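Local coordinates for protein ethanolamine kinase Pv091845 (Plasmodium vivax, PDB 2QG7) that probably phosphorylates ethanolamine, the first step in making phosphatidylethanolamine by way of ethanolamine, at residues D[359-365]-D[409-414]. Numbering follows the deposited sequence.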
loop_
_atom_site.group_PDB
_atom_site.type_symbol
_atom_site.label_atom_id
_atom_site.label_comp_id
_atom_site.label_asym_id
_atom_site.label_seq_id
_atom_site.Cartn_x
_atom_site.Cartn_y
_atom_site.Cartn_z
ATOM N N GLU D 359 -19.543 -7.481 19.948
ATOM C CA GLU D 359 -19.501 -8.885 19.608
ATOM C C GLU D 359 -18.105 -9.440 19.820
ATOM O O GLU D 359 -17.127 -8.849 19.388
ATOM C CB GLU D 359 -19.900 -9.072 18.148
ATOM C CG GLU D 359 -21.382 -8.799 17.831
ATOM C CD GLU D 359 -21.708 -7.354 17.510
ATOM O OE1 GLU D 359 -20.898 -6.435 17.853
ATOM O OE2 GLU D 359 -22.786 -7.105 16.895
ATOM N N ARG D 360 -18.024 -10.596 20.469
ATOM C CA ARG D 360 -16.767 -11.247 20.762
ATOM C C ARG D 360 -16.056 -11.653 19.510
ATOM O O ARG D 360 -14.820 -11.812 19.513
ATOM C CB ARG D 360 -16.952 -12.460 21.704
ATOM C CG ARG D 360 -17.896 -13.559 21.204
ATOM C CD ARG D 360 -17.576 -14.920 21.797
ATOM N NE ARG D 360 -18.359 -16.013 21.188
ATOM C CZ ARG D 360 -18.364 -17.302 21.577
ATOM N NH1 ARG D 360 -17.628 -17.711 22.615
ATOM N NH2 ARG D 360 -19.121 -18.202 20.925
ATOM N N ALA D 361 -16.822 -11.843 18.442
ATOM C CA ALA D 361 -16.272 -12.302 17.168
ATOM C C ALA D 361 -15.542 -11.150 16.439
ATOM O O ALA D 361 -14.539 -11.395 15.758
ATOM C CB ALA D 361 -17.332 -12.894 16.319
ATOM N N TYR D 362 -16.017 -9.908 16.617
ATOM C CA TYR D 362 -15.254 -8.739 16.180
ATOM C C TYR D 362 -13.798 -8.653 16.731
ATOM O O TYR D 362 -12.856 -8.414 15.965
ATOM C CB TYR D 362 -15.994 -7.466 16.498
ATOM C CG TYR D 362 -15.226 -6.274 16.059
ATOM C CD1 TYR D 362 -15.291 -5.820 14.725
ATOM C CD2 TYR D 362 -14.401 -5.590 16.962
ATOM C CE1 TYR D 362 -14.572 -4.696 14.310
ATOM C CE2 TYR D 362 -13.644 -4.475 16.547
ATOM C CZ TYR D 362 -13.750 -4.031 15.224
ATOM O OH TYR D 362 -13.006 -2.932 14.849
ATOM N N ASP D 363 -13.636 -8.847 18.045
ATOM C CA ASP D 363 -12.342 -8.744 18.688
ATOM C C ASP D 363 -11.351 -9.801 18.238
ATOM O O ASP D 363 -10.158 -9.537 18.168
ATOM C CB ASP D 363 -12.515 -8.793 20.202
ATOM C CG ASP D 363 -11.560 -7.862 20.953
ATOM O OD1 ASP D 363 -10.939 -6.951 20.323
ATOM O OD2 ASP D 363 -11.458 -8.056 22.187
ATOM N N ILE D 364 -11.832 -10.982 17.921
ATOM C CA ILE D 364 -11.000 -12.068 17.454
ATOM C C ILE D 364 -10.583 -11.897 15.975
ATOM O O ILE D 364 -9.410 -12.078 15.642
ATOM C CB ILE D 364 -11.696 -13.469 17.675
ATOM C CG1 ILE D 364 -12.138 -13.602 19.148
ATOM C CG2 ILE D 364 -10.771 -14.660 17.212
ATOM C CD1 ILE D 364 -13.117 -14.770 19.428
ATOM N N ALA D 365 -11.535 -11.560 15.112
ATOM C CA ALA D 365 -11.275 -11.326 13.694
ATOM C C ALA D 365 -10.418 -10.067 13.464
ATOM O O ALA D 365 -9.561 -10.052 12.576
ATOM C CB ALA D 365 -12.596 -11.252 12.907
ATOM N N GLU D 409 -18.376 -18.099 13.098
ATOM C CA GLU D 409 -18.936 -16.877 13.673
ATOM C C GLU D 409 -18.076 -15.645 13.395
ATOM O O GLU D 409 -18.601 -14.528 13.268
ATOM C CB GLU D 409 -19.076 -17.070 15.173
ATOM C CG GLU D 409 -19.991 -16.081 15.871
ATOM C CD GLU D 409 -19.946 -16.291 17.403
ATOM O OE1 GLU D 409 -20.422 -17.367 17.858
ATOM O OE2 GLU D 409 -19.472 -15.386 18.154
ATOM N N ILE D 410 -16.752 -15.847 13.323
ATOM C CA ILE D 410 -15.804 -14.713 13.255
ATOM C C ILE D 410 -15.604 -14.229 11.819
ATOM O O ILE D 410 -15.076 -13.135 11.579
ATOM C CB ILE D 410 -14.412 -15.014 13.904
ATOM C CG1 ILE D 410 -13.680 -16.134 13.162
ATOM C CG2 ILE D 410 -14.570 -15.338 15.378
ATOM C CD1 ILE D 410 -12.175 -16.158 13.395
ATOM N N GLN D 411 -16.080 -15.042 10.884
ATOM C CA GLN D 411 -15.713 -14.980 9.461
ATOM C C GLN D 411 -16.155 -13.676 8.735
ATOM O O GLN D 411 -15.358 -13.065 8.048
ATOM C CB GLN D 411 -16.186 -16.275 8.770
ATOM C CG GLN D 411 -15.205 -16.870 7.841
ATOM C CD GLN D 411 -13.937 -17.285 8.485
ATOM O OE1 GLN D 411 -12.845 -17.134 7.912
ATOM N NE2 GLN D 411 -14.056 -17.863 9.670
ATOM N N PRO D 412 -17.404 -13.222 8.925
ATOM C CA PRO D 412 -17.738 -11.920 8.338
ATOM C C PRO D 412 -17.211 -10.674 9.093
ATOM O O PRO D 412 -17.397 -9.549 8.614
ATOM C CB PRO D 412 -19.269 -11.906 8.413
ATOM C CG PRO D 412 -19.608 -12.793 9.599
ATOM C CD PRO D 412 -18.550 -13.851 9.634
ATOM N N PHE D 413 -16.635 -10.844 10.287
ATOM C CA PHE D 413 -16.144 -9.715 11.081
ATOM C C PHE D 413 -14.764 -9.254 10.589
ATOM O O PHE D 413 -14.308 -8.168 10.954
ATOM C CB PHE D 413 -16.092 -10.054 12.584
ATOM C CG PHE D 413 -17.436 -10.114 13.230
ATOM C CD1 PHE D 413 -18.198 -11.289 13.182
ATOM C CD2 PHE D 413 -17.958 -8.995 13.883
ATOM C CE1 PHE D 413 -19.412 -11.338 13.768
ATOM C CE2 PHE D 413 -19.219 -9.036 14.492
ATOM C CZ PHE D 413 -19.943 -10.194 14.416
ATOM N N TYR D 414 -14.126 -10.081 9.768
ATOM C CA TYR D 414 -12.913 -9.708 9.083
ATOM C C TYR D 414 -13.100 -8.413 8.257
ATOM O O TYR D 414 -12.343 -7.423 8.412
ATOM C CB TYR D 414 -12.516 -10.833 8.173
ATOM C CG TYR D 414 -11.634 -11.880 8.786
ATOM C CD1 TYR D 414 -10.251 -11.673 8.875
ATOM C CD2 TYR D 414 -12.167 -13.109 9.237
ATOM C CE1 TYR D 414 -9.419 -12.627 9.399
ATOM C CE2 TYR D 414 -11.324 -14.099 9.770
ATOM C CZ TYR D 414 -9.957 -13.843 9.837
ATOM O OH TYR D 414 -9.109 -14.769 10.351
#
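F413 lays one face of its ring against the first turn of helix 360-369. The CB of A361 sits over that face, 3.9 Å from the ring centroid and 26° off the normal, a CH-pi contact displaced toward the CD1 and CE1 rim. On the same face the backbone N of Y362 comes within 3.5 Å of CD2 of F413. CB of E359, the N-cap residue, meets CE2 of F413 at 3.7 Å, obliquely to the ring. What brings the ring here is chi1 of -73°, with CG anti to the carbonyl carbon of F413.

One turn along, A365 pushes its methyl into the bend between helices 400-410 and 413-430: CB lies 3.4 Å from the carbonyl O of I410, close to CB of F413, and over a face of the Y414 ring. CG2 of I410 fills in between A361 and I364.

Beside this apolar patch, R360 and E409 form a salt bridge, with the guanidinium and carboxylate planes tilted against each other. NE of R360 donates to the syn side of OE2 of E409 over 3.3 Å (156° at the hydrogen), while the NH2 to OE1 bond is weak. OG of S288 is hydrogen-bonded to OE2 of E409 and to the backbone N of A361, so one serine hydroxyl links the carboxylate to the helix start. In this kinase-like fold, the small side chains of A361 and A365 let helix 360-369 come close to the 409-414 turn, with CA of A361 4.6 Å from CA of I410, and the buried charge of E409 is probably balanced by R360.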